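Local coordinates for protein eukaryotic translation initiation factor 4 gamma 5 (Trypanosoma cruzi, PDB 6OZU) that probably takes part in translation initiation as an eIF4G-type scaffold, its helical MIF4G domain being the part expected to bind an eIF4A-type RNA helicase, at residues Asn75-Gly80 and Arg85-Ala90; Arg93-Thr98 and Gly146-Lys151; Arg5-Glu10 and Thr31-Arg36; Asn9-Ile14 and Ile47-Asn52. One frame throughout, in Å; residues are numbered along the deposited sequence.

Contact 1: Asn75-Gly80 and Arg85-Ala90; sequences NDIGEG and RFIRNA
Arg88, on helix 82-112, reaches back to the loop that follows helix 63-76 and donates a hydrogen bond from NH1 to the backbone O of Ile77. The bond measures 2.8 Å and is nearly straight (N-H...O angle 174°). The oxygen sits at the edge of the guanidinium, in its plane, and the donor lies in the plane of the Ile77 carbonyl. The Arg88 chain runs extended from CG to NE (chi3 174°), which carries the guanidinium to the turn. The same group also bonds to Ile74 O through NH2 and to Gly84 O through NH1, so three backbone carbonyls fix its rotation. Ile77 is the first residue to leave helical geometry, and NH1 takes up its carbonyl at that point.

Glu79 packs over the guanidinium and adds a charge contact. Its backbone N lies 3.5 Å above one face, toward the rim, while its side chain crosses that of Arg88 at about a right angle, CB lying 3.8 Å from Arg88 NE. Glu79 OE2 is 4.0 Å from Arg88 NE but well out of the guanidinium plane, so only the charges attract; one water joins them, donating to Glu79 OE2 and accepting from Arg88 NH2.

Apolar packing comes from Ile77 and Ile87, whose CD1 atoms meet at 3.8 Å with the chains crossed; Ile35 touches both.

This helix-to-helix connection of the MIF4G domain is thus fastened by one arginine on three backbone carbonyls, two at the C-terminal end of helix 63-76; their partial negative charge probably favours the cation.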
loop_
_atom_site.group_PDB
_atom_site.type_symbol
_atom_site.label_atom_id
_atom_site.label_comp_id
_atom_site.label_asym_id
_atom_site.label_seq_id
_atom_site.Cartn_x
_atom_site.Cartn_y
_atom_site.Cartn_z
ATOM N N ASN A 75 5.273 -6.179 16.556
ATOM C CA ASN A 75 4.588 -6.260 17.852
ATOM C C ASN A 75 5.436 -7.114 18.833
ATOM O O ASN A 75 5.325 -6.950 20.050
ATOM C CB ASN A 75 3.183 -6.843 17.701
ATOM C CG ASN A 75 2.111 -5.875 17.242
ATOM O OD1 ASN A 75 0.926 -6.164 17.384
ATOM N ND2 ASN A 75 2.463 -4.720 16.669
ATOM N N ASP A 76 6.272 -8.029 18.282
ATOM C CA ASP A 76 7.171 -8.906 19.036
ATOM C C ASP A 76 8.470 -8.161 19.384
ATOM O O ASP A 76 8.920 -8.213 20.533
ATOM C CB ASP A 76 7.465 -10.215 18.260
ATOM C CG ASP A 76 8.519 -11.137 18.875
ATOM O OD1 ASP A 76 8.604 -11.203 20.124
ATOM O OD2 ASP A 76 9.256 -11.791 18.106
ATOM N N ILE A 77 9.073 -7.492 18.385
ATOM C CA ILE A 77 10.315 -6.764 18.559
ATOM C C ILE A 77 9.974 -5.284 18.538
ATOM O O ILE A 77 9.761 -4.710 17.468
ATOM C CB ILE A 77 11.406 -7.199 17.525
ATOM C CG1 ILE A 77 11.438 -8.745 17.354
ATOM C CG2 ILE A 77 12.774 -6.677 17.963
ATOM C CD1 ILE A 77 11.995 -9.281 16.084
ATOM N N GLY A 78 9.891 -4.705 19.740
ATOM C CA GLY A 78 9.531 -3.309 19.981
ATOM C C GLY A 78 10.541 -2.276 19.528
ATOM O O GLY A 78 11.709 -2.605 19.302
ATOM N N GLU A 79 10.103 -0.996 19.435
ATOM C CA GLU A 79 10.948 0.134 19.009
ATOM C C GLU A 79 12.028 0.533 20.025
ATOM O O GLU A 79 12.891 1.354 19.696
ATOM C CB GLU A 79 10.119 1.358 18.587
ATOM C CG GLU A 79 9.245 1.972 19.667
ATOM C CD GLU A 79 8.167 2.901 19.136
ATOM O OE1 GLU A 79 8.109 4.063 19.601
ATOM O OE2 GLU A 79 7.375 2.469 18.263
ATOM N N GLY A 80 11.985 -0.048 21.230
ATOM C CA GLY A 80 12.962 0.186 22.294
ATOM C C GLY A 80 14.072 -0.855 22.326
ATOM O O GLY A 80 14.840 -0.930 23.293
ATOM N N ARG A 85 13.995 -1.164 16.058
ATOM C CA ARG A 85 14.229 0.129 15.418
ATOM C C ARG A 85 14.708 -0.113 13.989
ATOM O O ARG A 85 14.192 0.527 13.063
ATOM C CB ARG A 85 15.230 0.952 16.231
ATOM C CG ARG A 85 15.193 2.447 15.931
ATOM C CD ARG A 85 16.258 3.293 16.630
ATOM N NE ARG A 85 17.552 2.623 16.828
ATOM C CZ ARG A 85 17.894 1.978 17.937
ATOM N NH1 ARG A 85 17.056 1.912 18.959
ATOM N NH2 ARG A 85 19.074 1.393 18.031
ATOM N N PHE A 86 15.614 -1.107 13.798
ATOM C CA PHE A 86 16.128 -1.472 12.479
ATOM C C PHE A 86 15.043 -1.969 11.544
ATOM O O PHE A 86 15.014 -1.518 10.400
ATOM C CB PHE A 86 17.307 -2.462 12.540
ATOM C CG PHE A 86 17.907 -2.735 11.179
ATOM C CD1 PHE A 86 18.819 -1.849 10.616
ATOM C CD2 PHE A 86 17.509 -3.840 10.433
ATOM C CE1 PHE A 86 19.344 -2.077 9.343
ATOM C CE2 PHE A 86 18.018 -4.058 9.152
ATOM C CZ PHE A 86 18.945 -3.182 8.622
ATOM N N ILE A 87 14.165 -2.904 12.003
ATOM C CA ILE A 87 13.056 -3.457 11.199
ATOM C C ILE A 87 12.175 -2.329 10.675
ATOM O O ILE A 87 11.808 -2.329 9.496
ATOM C CB ILE A 87 12.216 -4.530 11.963
ATOM C CG1 ILE A 87 13.036 -5.792 12.269
ATOM C CG2 ILE A 87 10.970 -4.920 11.158
ATOM C CD1 ILE A 87 12.394 -6.745 13.297
ATOM N N ARG A 88 11.840 -1.377 11.565
ATOM C CA ARG A 88 11.007 -0.210 11.285
ATOM C C ARG A 88 11.606 0.727 10.225
ATOM O O ARG A 88 10.887 1.206 9.353
ATOM C CB ARG A 88 10.688 0.531 12.584
ATOM C CG ARG A 88 9.607 -0.174 13.388
ATOM C CD ARG A 88 9.596 0.270 14.826
ATOM N NE ARG A 88 8.466 -0.304 15.547
ATOM C CZ ARG A 88 8.478 -1.477 16.163
ATOM N NH1 ARG A 88 9.567 -2.238 16.136
ATOM N NH2 ARG A 88 7.402 -1.906 16.801
ATOM N N ASN A 89 12.913 0.936 10.266
ATOM C CA ASN A 89 13.616 1.755 9.284
ATOM C C ASN A 89 13.783 1.008 7.968
ATOM O O ASN A 89 13.854 1.655 6.922
ATOM C CB ASN A 89 14.946 2.257 9.843
ATOM C CG ASN A 89 14.748 3.289 10.920
ATOM O OD1 ASN A 89 14.154 4.360 10.713
ATOM N ND2 ASN A 89 15.212 2.974 12.103
ATOM N N ALA A 90 13.791 -0.350 8.006
ATOM C CA ALA A 90 13.875 -1.174 6.799
ATOM C C ALA A 90 12.522 -1.156 6.066
ATOM O O ALA A 90 12.519 -1.118 4.836
ATOM C CB ALA A 90 14.289 -2.589 7.143
HETATM O O HOH W 1 5.532 0.693 17.024
#

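Contact 2: Arg93-Thr98 and Gly146-Lys151; sequences RQCQRT and GLVREK
The turn between helix 118-144 and helix 150-162 packs here against the middle of the long helix 82-112, through Cys95 and Val148, in the interior of the all-helical MIF4G domain. Gly146, with positive phi (62°), is the C-prime residue of a Schellman motif that ends the earlier helix, Leu147 N bonding to Leu142 O and Gly146 N to Phe143 O. Arg149 then takes the N-cap position of the next helix, which leaves Leu147 and Val148 in the short link between the two.

The touch itself is small. Cys95 SG meets Val148 CG2 at 3.7 Å, and Val148 CB lies a little farther off at 4.2 Å. CG2 stands anti to the Val148 backbone N, which turns this methyl to the sulfur; Cys95 points its CB toward the turn, and Phe51 of helix 40-53 also packs on it. Leu147 adds its backbone, O lying 4.2 Å from SG of Cys95, while its side chain packs on Val67, Val70, Val71 and Ile74 of helix 63-76.

On the helix, Thr98 OG1 donates to Gln94 O over 2.7 Å, from the opposite face of the carbonyl plane to Thr98 N. The buried hydroxyl thus has its partner within its own helix.

The junction of the two segments rests on nondirectional van der Waals contact of a thiol with a branched aliphatic side chain, with no hydrogen bond between them to set its geometry.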
loop_
_atom_site.group_PDB
_atom_site.type_symbol
_atom_site.label_atom_id
_atom_site.label_comp_id
_atom_site.label_asym_id
_atom_site.label_seq_id
_atom_site.Cartn_x
_atom_site.Cartn_y
_atom_site.Cartn_z
ATOM N N ARG A 93 12.361 2.365 4.313
ATOM C CA ARG A 93 13.217 2.287 3.125
ATOM C C ARG A 93 12.604 1.420 2.022
ATOM O O ARG A 93 12.628 1.815 0.854
ATOM C CB ARG A 93 14.644 1.792 3.484
ATOM C CG ARG A 93 15.493 2.837 4.175
ATOM C CD ARG A 93 16.955 2.414 4.376
ATOM N NE ARG A 93 17.267 2.167 5.790
ATOM C CZ ARG A 93 17.409 0.958 6.334
ATOM N NH1 ARG A 93 17.321 -0.137 5.578
ATOM N NH2 ARG A 93 17.654 0.833 7.633
ATOM N N GLN A 94 12.082 0.234 2.378
ATOM C CA GLN A 94 11.482 -0.663 1.391
ATOM C C GLN A 94 10.152 -0.106 0.826
ATOM O O GLN A 94 9.861 -0.378 -0.337
ATOM C CB GLN A 94 11.352 -2.101 1.924
ATOM C CG GLN A 94 11.246 -3.203 0.846
ATOM C CD GLN A 94 12.372 -3.273 -0.157
ATOM O OE1 GLN A 94 12.145 -3.298 -1.372
ATOM N NE2 GLN A 94 13.602 -3.327 0.316
ATOM N N CYS A 95 9.413 0.736 1.594
ATOM C CA CYS A 95 8.176 1.428 1.141
ATOM C C CYS A 95 8.584 2.470 0.122
ATOM O O CYS A 95 7.938 2.637 -0.900
ATOM C CB CYS A 95 7.458 2.097 2.309
ATOM S SG CYS A 95 6.383 1.000 3.253
ATOM N N GLN A 96 9.650 3.199 0.439
ATOM C CA GLN A 96 10.204 4.235 -0.415
ATOM C C GLN A 96 10.603 3.628 -1.756
ATOM O O GLN A 96 10.172 4.143 -2.780
ATOM C CB GLN A 96 11.374 4.937 0.272
ATOM C CG GLN A 96 11.690 6.307 -0.289
ATOM C CD GLN A 96 13.019 6.715 0.269
ATOM O OE1 GLN A 96 14.076 6.385 -0.290
ATOM N NE2 GLN A 96 12.991 7.375 1.427
ATOM N N ARG A 97 11.302 2.472 -1.747
ATOM C CA ARG A 97 11.756 1.811 -2.958
ATOM C C ARG A 97 10.602 1.283 -3.806
ATOM O O ARG A 97 10.547 1.564 -5.002
ATOM C CB ARG A 97 12.801 0.734 -2.657
ATOM C CG ARG A 97 13.523 0.287 -3.920
ATOM C CD ARG A 97 14.394 -0.944 -3.717
ATOM N NE ARG A 97 14.402 -1.842 -4.881
ATOM C CZ ARG A 97 15.062 -1.620 -6.015
ATOM N NH1 ARG A 97 15.005 -2.502 -7.005
ATOM N NH2 ARG A 97 15.797 -0.523 -6.163
ATOM N N THR A 98 9.663 0.561 -3.187
ATOM C CA THR A 98 8.470 0.018 -3.822
ATOM C C THR A 98 7.604 1.086 -4.517
ATOM O O THR A 98 7.138 0.852 -5.645
ATOM C CB THR A 98 7.652 -0.721 -2.750
ATOM O OG1 THR A 98 8.449 -1.776 -2.228
ATOM C CG2 THR A 98 6.318 -1.281 -3.276
ATOM N N GLY A 146 -1.313 0.022 9.521
ATOM C CA GLY A 146 -0.437 1.043 10.091
ATOM C C GLY A 146 1.048 0.896 9.819
ATOM O O GLY A 146 1.870 1.398 10.587
ATOM N N LEU A 147 1.397 0.224 8.712
ATOM C CA LEU A 147 2.781 -0.067 8.307
ATOM C C LEU A 147 3.415 0.947 7.342
ATOM O O LEU A 147 4.594 0.810 7.038
ATOM C CB LEU A 147 2.868 -1.493 7.704
ATOM C CG LEU A 147 2.596 -2.633 8.650
ATOM C CD1 LEU A 147 2.564 -3.937 7.906
ATOM C CD2 LEU A 147 3.626 -2.662 9.789
ATOM N N VAL A 148 2.657 1.918 6.840
ATOM C CA VAL A 148 3.149 2.940 5.924
ATOM C C VAL A 148 2.702 4.300 6.441
ATOM O O VAL A 148 1.585 4.436 6.977
ATOM C CB VAL A 148 2.769 2.682 4.436
ATOM C CG1 VAL A 148 1.290 2.934 4.156
ATOM C CG2 VAL A 148 3.633 3.503 3.501
ATOM N N ARG A 149 3.582 5.299 6.292
ATOM C CA ARG A 149 3.340 6.669 6.736
ATOM C C ARG A 149 2.244 7.313 5.895
ATOM O O ARG A 149 2.196 7.098 4.686
ATOM C CB ARG A 149 4.634 7.507 6.624
ATOM C CG ARG A 149 5.858 6.965 7.361
ATOM C CD ARG A 149 7.152 7.481 6.743
ATOM N NE ARG A 149 8.163 7.716 7.766
ATOM C CZ ARG A 149 9.382 8.192 7.531
ATOM N NH1 ARG A 149 9.768 8.473 6.289
ATOM N NH2 ARG A 149 10.233 8.376 8.532
ATOM N N GLU A 150 1.395 8.133 6.528
ATOM C CA GLU A 150 0.314 8.899 5.889
ATOM C C GLU A 150 0.899 9.711 4.701
ATOM O O GLU A 150 0.264 9.801 3.653
ATOM C CB GLU A 150 -0.312 9.843 6.935
ATOM C CG GLU A 150 -1.813 10.078 6.804
ATOM C CD GLU A 150 -2.411 11.120 7.741
ATOM O OE1 GLU A 150 -2.545 10.824 8.950
ATOM O OE2 GLU A 150 -2.774 12.219 7.264
ATOM N N LYS A 151 2.140 10.230 4.863
ATOM C CA LYS A 151 2.916 11.005 3.875
ATOM C C LYS A 151 3.235 10.231 2.591
ATOM O O LYS A 151 3.319 10.842 1.528
ATOM C CB LYS A 151 4.234 11.564 4.462
ATOM C CG LYS A 151 4.491 11.383 5.964
ATOM C CD LYS A 151 5.999 11.459 6.227
ATOM C CE LYS A 151 6.390 11.926 7.609
ATOM N NZ LYS A 151 6.290 13.407 7.748
#

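Contact 3: Arg5-Glu10 and Thr31-Arg36; sequences RKLHNE and TNLPIR. With SO4 (sulfate ion), chain F.
Leu7, near the start of helix 6-17, and Leu33, in the loop after helix 23-31, make the apolar part of the contact. Leu7 CD1 lies 4.2 Å from Leu33 CB and 4.3 Å from Pro34 CD, so a single methyl reaches both residues. With chi1 at -173°, Leu7 holds CG trans to its amide nitrogen, which sends the branch out to the loop; the side chain also packs on Ser38, Glu42 and Val46. Leu33 extends along the helix to Val11 and Ile14.

A polar group borders this apolar patch. Glu10 and Leu33 slide past each other in opposite directions, and Glu10 OE1 comes to 3.4 Å from Leu33 CD2, a van der Waals approach of an exposed carboxylate along a methyl.

The third kind is anionic. A sulfate ion, probably from the crystallisation liquor, rests beside the loop. Arg36 NH1 bonds to its O3 at 3.2 Å, with O3 at the edge of the guanidinium and in its plane, and Arg36 N adds a weak bond to the same oxygen. NE of this arginine pairs with Glu81 in a salt bridge. Pro34, at the centre of an inverse gamma turn, brings its CA to 3.4 Å from sulfate O1.

The helix face of the loop is therefore held by aliphatic packing without a hydrogen bond, whereas Arg36 pairs with Glu81 and the sulfate, whose charges would probably stabilise its cationic form.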
loop_
_atom_site.group_PDB
_atom_site.type_symbol
_atom_site.label_atom_id
_atom_site.label_comp_id
_atom_site.label_asym_id
_atom_site.label_seq_id
_atom_site.Cartn_x
_atom_site.Cartn_y
_atom_site.Cartn_z
ATOM N N ARG A 5 20.714 -18.485 1.742
ATOM C CA ARG A 5 20.578 -18.084 3.139
ATOM C C ARG A 5 19.478 -18.904 3.838
ATOM O O ARG A 5 18.382 -19.073 3.285
ATOM C CB ARG A 5 20.295 -16.571 3.233
ATOM C CG ARG A 5 20.201 -16.011 4.658
ATOM C CD ARG A 5 19.528 -14.651 4.688
ATOM N NE ARG A 5 20.474 -13.560 4.448
ATOM C CZ ARG A 5 20.642 -12.946 3.281
ATOM N NH1 ARG A 5 19.929 -13.312 2.221
ATOM N NH2 ARG A 5 21.524 -11.963 3.162
ATOM N N LYS A 6 19.783 -19.388 5.064
ATOM C CA LYS A 6 18.899 -20.182 5.926
ATOM C C LYS A 6 17.646 -19.390 6.353
ATOM O O LYS A 6 16.521 -19.867 6.138
ATOM C CB LYS A 6 19.671 -20.707 7.152
ATOM N N LEU A 7 17.843 -18.163 6.904
ATOM C CA LEU A 7 16.761 -17.272 7.342
ATOM C C LEU A 7 15.845 -16.824 6.185
ATOM O O LEU A 7 14.649 -16.627 6.407
ATOM C CB LEU A 7 17.326 -16.064 8.101
ATOM C CG LEU A 7 16.341 -15.111 8.783
ATOM C CD1 LEU A 7 15.797 -15.704 10.076
ATOM C CD2 LEU A 7 16.993 -13.789 9.042
ATOM N N HIS A 8 16.405 -16.693 4.962
ATOM C CA HIS A 8 15.690 -16.302 3.739
ATOM C C HIS A 8 14.593 -17.311 3.383
ATOM O O HIS A 8 13.438 -16.926 3.180
ATOM C CB HIS A 8 16.696 -16.148 2.573
ATOM C CG HIS A 8 16.079 -15.884 1.231
ATOM N ND1 HIS A 8 15.888 -14.599 0.762
ATOM C CD2 HIS A 8 15.659 -16.757 0.284
ATOM C CE1 HIS A 8 15.344 -14.729 -0.439
ATOM N NE2 HIS A 8 15.172 -16.008 -0.764
ATOM N N ASN A 9 14.972 -18.599 3.298
ATOM C CA ASN A 9 14.091 -19.707 2.913
ATOM C C ASN A 9 12.982 -19.979 3.931
ATOM O O ASN A 9 11.860 -20.297 3.528
ATOM C CB ASN A 9 14.912 -20.978 2.625
ATOM C CG ASN A 9 16.001 -20.827 1.578
ATOM O OD1 ASN A 9 15.811 -20.234 0.517
ATOM N ND2 ASN A 9 17.168 -21.382 1.847
ATOM N N GLU A 10 13.296 -19.846 5.242
ATOM C CA GLU A 10 12.352 -20.063 6.345
ATOM C C GLU A 10 11.182 -19.069 6.297
ATOM O O GLU A 10 10.029 -19.461 6.518
ATOM C CB GLU A 10 13.070 -20.040 7.700
ATOM C CG GLU A 10 13.810 -21.332 8.011
ATOM C CD GLU A 10 14.603 -21.373 9.306
ATOM O OE1 GLU A 10 15.259 -20.360 9.641
ATOM O OE2 GLU A 10 14.593 -22.433 9.973
ATOM N N THR A 31 7.959 -15.508 15.009
ATOM C CA THR A 31 8.562 -15.047 16.274
ATOM C C THR A 31 9.643 -16.023 16.748
ATOM O O THR A 31 10.623 -15.591 17.355
ATOM C CB THR A 31 7.519 -14.728 17.362
ATOM O OG1 THR A 31 6.905 -15.934 17.823
ATOM C CG2 THR A 31 6.475 -13.689 16.916
ATOM N N ASN A 32 9.492 -17.321 16.421
ATOM C CA ASN A 32 10.457 -18.376 16.756
ATOM C C ASN A 32 11.755 -18.284 15.932
ATOM O O ASN A 32 12.708 -19.001 16.230
ATOM C CB ASN A 32 9.825 -19.785 16.659
ATOM C CG ASN A 32 8.769 -20.093 17.702
ATOM O OD1 ASN A 32 8.689 -19.476 18.776
ATOM N ND2 ASN A 32 7.923 -21.063 17.399
ATOM N N LEU A 33 11.802 -17.406 14.910
ATOM C CA LEU A 33 13.018 -17.207 14.118
ATOM C C LEU A 33 13.981 -16.281 14.891
ATOM O O LEU A 33 13.507 -15.378 15.594
ATOM C CB LEU A 33 12.702 -16.617 12.732
ATOM C CG LEU A 33 11.946 -17.502 11.731
ATOM C CD1 LEU A 33 11.497 -16.686 10.552
ATOM C CD2 LEU A 33 12.799 -18.675 11.257
ATOM N N PRO A 34 15.321 -16.472 14.792
ATOM C CA PRO A 34 16.240 -15.602 15.540
ATOM C C PRO A 34 16.528 -14.270 14.839
ATOM O O PRO A 34 17.641 -14.042 14.369
ATOM C CB PRO A 34 17.476 -16.482 15.725
ATOM C CG PRO A 34 17.464 -17.396 14.576
ATOM C CD PRO A 34 16.064 -17.496 14.028
ATOM N N ILE A 35 15.518 -13.384 14.793
ATOM C CA ILE A 35 15.598 -12.077 14.134
ATOM C C ILE A 35 16.488 -11.116 14.926
ATOM O O ILE A 35 17.321 -10.447 14.313
ATOM C CB ILE A 35 14.185 -11.508 13.800
ATOM C CG1 ILE A 35 13.462 -12.434 12.817
ATOM C CG2 ILE A 35 14.254 -10.085 13.219
ATOM C CD1 ILE A 35 12.188 -12.941 13.315
ATOM N N ARG A 36 16.357 -11.081 16.273
ATOM C CA ARG A 36 17.188 -10.230 17.153
ATOM C C ARG A 36 18.681 -10.567 17.075
ATOM O O ARG A 36 19.512 -9.687 17.284
ATOM C CB ARG A 36 16.742 -10.331 18.617
ATOM C CG ARG A 36 15.469 -9.577 18.928
ATOM C CD ARG A 36 15.079 -9.872 20.356
ATOM N NE ARG A 36 13.760 -9.345 20.678
ATOM C CZ ARG A 36 12.629 -10.002 20.463
ATOM N NH1 ARG A 36 12.648 -11.201 19.895
ATOM N NH2 ARG A 36 11.465 -9.455 20.787
HETATM S S SO4 F . 15.390 -14.035 18.967
HETATM O O1 SO4 F . 16.733 -13.846 18.417
HETATM O O2 SO4 F . 15.373 -13.640 20.375
HETATM O O3 SO4 F . 14.438 -13.206 18.218
HETATM O O4 SO4 F . 15.017 -15.451 18.861
#

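Contact 4: Asn9-Ile14 and Ile47-Asn52; sequences NEVLGI and IQVIFN
Val11 and Leu12 of helix 6-17 pack against Val49 and Ile50 of helix 40-53. The axes of the two short helical segments run in roughly the same direction, at 33° to one another, and approach to 10.1 Å, a spacing bridged by side chains alone.

The inner side is made by Val11. Its CG1 is set between two partners, Ile50 CG1 at 4.0 Å and Val49 CG1 at 4.1 Å, meeting the isoleucine chain at about a right angle. A chi1 of 169° places this methyl on the far side of CB from the Val11 amide nitrogen and so directs it across the interface. Val11 and Ile50 are both buried, and Tyr66 and Val70 of helix 63-76 and Leu15 of helix 6-17 pack on the isoleucine.

On the partly exposed side a single pair, Leu12 and Val49, makes the contact. The two side chains cross at about a right angle, and Leu12 CD2 lies 3.8 Å from Val49 CG1, closer than either approach made by Val11. That same Val49 methyl therefore serves both layers, touching Leu12 outside and Val11 inside. His8 gives Val49 a further neighbour one turn back along helix 6-17.

Aligned first and third helices of this helical-hairpin solenoid are thus joined through branched aliphatic methyls, with no hydrogen bond or charge between the segments, so burial of hydrocarbon, rather than directional bonds, holds them together here.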
loop_
_atom_site.group_PDB
_atom_site.type_symbol
_atom_site.label_atom_id
_atom_site.label_comp_id
_atom_site.label_asym_id
_atom_site.label_seq_id
_atom_site.Cartn_x
_atom_site.Cartn_y
_atom_site.Cartn_z
ATOM N N ASN A 9 14.972 -18.599 3.298
ATOM C CA ASN A 9 14.091 -19.707 2.913
ATOM C C ASN A 9 12.982 -19.979 3.931
ATOM O O ASN A 9 11.860 -20.297 3.528
ATOM C CB ASN A 9 14.912 -20.978 2.625
ATOM C CG ASN A 9 16.001 -20.827 1.578
ATOM O OD1 ASN A 9 15.811 -20.234 0.517
ATOM N ND2 ASN A 9 17.168 -21.382 1.847
ATOM N N GLU A 10 13.296 -19.846 5.242
ATOM C CA GLU A 10 12.352 -20.063 6.345
ATOM C C GLU A 10 11.182 -19.069 6.297
ATOM O O GLU A 10 10.029 -19.461 6.518
ATOM C CB GLU A 10 13.070 -20.040 7.700
ATOM C CG GLU A 10 13.810 -21.332 8.011
ATOM C CD GLU A 10 14.603 -21.373 9.306
ATOM O OE1 GLU A 10 15.259 -20.360 9.641
ATOM O OE2 GLU A 10 14.593 -22.433 9.973
ATOM N N VAL A 11 11.475 -17.798 5.948
ATOM C CA VAL A 11 10.466 -16.744 5.783
ATOM C C VAL A 11 9.612 -17.102 4.569
ATOM O O VAL A 11 8.384 -17.033 4.656
ATOM C CB VAL A 11 11.098 -15.329 5.686
ATOM C CG1 VAL A 11 10.082 -14.263 5.246
ATOM C CG2 VAL A 11 11.751 -14.945 7.012
ATOM N N LEU A 12 10.260 -17.545 3.468
ATOM C CA LEU A 12 9.562 -17.965 2.250
ATOM C C LEU A 12 8.571 -19.089 2.543
ATOM O O LEU A 12 7.423 -19.011 2.099
ATOM C CB LEU A 12 10.543 -18.364 1.139
ATOM C CG LEU A 12 11.157 -17.213 0.354
ATOM C CD1 LEU A 12 12.342 -17.686 -0.427
ATOM C CD2 LEU A 12 10.129 -16.560 -0.576
ATOM N N GLY A 13 9.006 -20.065 3.349
ATOM C CA GLY A 13 8.190 -21.183 3.809
ATOM C C GLY A 13 6.930 -20.704 4.502
ATOM O O GLY A 13 5.833 -21.060 4.082
ATOM N N ILE A 14 7.080 -19.827 5.516
ATOM C CA ILE A 14 5.982 -19.224 6.283
ATOM C C ILE A 14 4.986 -18.502 5.358
ATOM O O ILE A 14 3.780 -18.705 5.498
ATOM C CB ILE A 14 6.538 -18.309 7.427
ATOM C CG1 ILE A 14 7.314 -19.147 8.471
ATOM C CG2 ILE A 14 5.420 -17.477 8.097
ATOM C CD1 ILE A 14 8.309 -18.380 9.315
ATOM N N ILE A 47 12.545 -8.310 5.043
ATOM C CA ILE A 47 11.604 -7.249 4.691
ATOM C C ILE A 47 11.469 -7.172 3.164
ATOM O O ILE A 47 10.341 -7.103 2.687
ATOM C CB ILE A 47 11.945 -5.896 5.400
ATOM C CG1 ILE A 47 12.009 -6.061 6.936
ATOM C CG2 ILE A 47 10.993 -4.754 5.002
ATOM C CD1 ILE A 47 10.784 -6.702 7.626
ATOM N N GLN A 48 12.601 -7.282 2.419
ATOM C CA GLN A 48 12.655 -7.269 0.950
ATOM C C GLN A 48 11.833 -8.439 0.371
ATOM O O GLN A 48 11.052 -8.231 -0.553
ATOM C CB GLN A 48 14.125 -7.314 0.467
ATOM C CG GLN A 48 14.323 -7.263 -1.058
ATOM C CD GLN A 48 14.756 -5.907 -1.585
ATOM O OE1 GLN A 48 15.708 -5.286 -1.092
ATOM N NE2 GLN A 48 14.076 -5.427 -2.622
ATOM N N VAL A 49 11.974 -9.645 0.952
ATOM C CA VAL A 49 11.267 -10.868 0.552
ATOM C C VAL A 49 9.750 -10.701 0.665
ATOM O O VAL A 49 9.035 -10.963 -0.307
ATOM C CB VAL A 49 11.811 -12.117 1.319
ATOM C CG1 VAL A 49 10.827 -13.293 1.291
ATOM C CG2 VAL A 49 13.149 -12.541 0.757
ATOM N N ILE A 50 9.266 -10.257 1.837
ATOM C CA ILE A 50 7.836 -10.059 2.076
ATOM C C ILE A 50 7.280 -8.980 1.122
ATOM O O ILE A 50 6.227 -9.196 0.514
ATOM C CB ILE A 50 7.546 -9.762 3.582
ATOM C CG1 ILE A 50 8.096 -10.895 4.503
ATOM C CG2 ILE A 50 6.043 -9.511 3.817
ATOM C CD1 ILE A 50 8.213 -10.580 5.962
ATOM N N PHE A 51 8.015 -7.851 0.951
ATOM C CA PHE A 51 7.608 -6.748 0.076
ATOM C C PHE A 51 7.541 -7.142 -1.427
ATOM O O PHE A 51 6.646 -6.661 -2.128
ATOM C CB PHE A 51 8.471 -5.507 0.314
ATOM C CG PHE A 51 7.938 -4.571 1.383
ATOM C CD1 PHE A 51 7.784 -4.999 2.698
ATOM C CD2 PHE A 51 7.636 -3.248 1.082
ATOM C CE1 PHE A 51 7.283 -4.138 3.676
ATOM C CE2 PHE A 51 7.162 -2.379 2.069
ATOM C CZ PHE A 51 6.989 -2.829 3.357
ATOM N N ASN A 52 8.433 -8.056 -1.893
ATOM C CA ASN A 52 8.414 -8.544 -3.279
ATOM C C ASN A 52 7.251 -9.518 -3.530
ATOM O O ASN A 52 6.528 -9.382 -4.529
ATOM C CB ASN A 52 9.753 -9.149 -3.682
ATOM C CG ASN A 52 10.855 -8.140 -3.931
ATOM O OD1 ASN A 52 10.619 -6.929 -4.066
ATOM N ND2 ASN A 52 12.090 -8.622 -4.015
#

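In the fold
From the N terminus, helix 6-17 opens two contacts that start from the same stretch, their first segments overlapping at Asn9 and Glu10. Contact 3 closes the shorter loop, around helix 23-31, and contact 4 the longer one, ending on helix 40-53; Leu33 lies between them. Contact 1 follows in series, closing the tight turn from helix 63-76 into helix 82-112, and touches contact 3 through Ile77 and Ile35. It closes before contact 2 opens farther along helix 82-112 to span helix 118-144. Phe51 of contact 4 packs on Gln94 of contact 2, and Ile47 on Ile87 of contact 1, tying the N-terminal helices to the domain's interior.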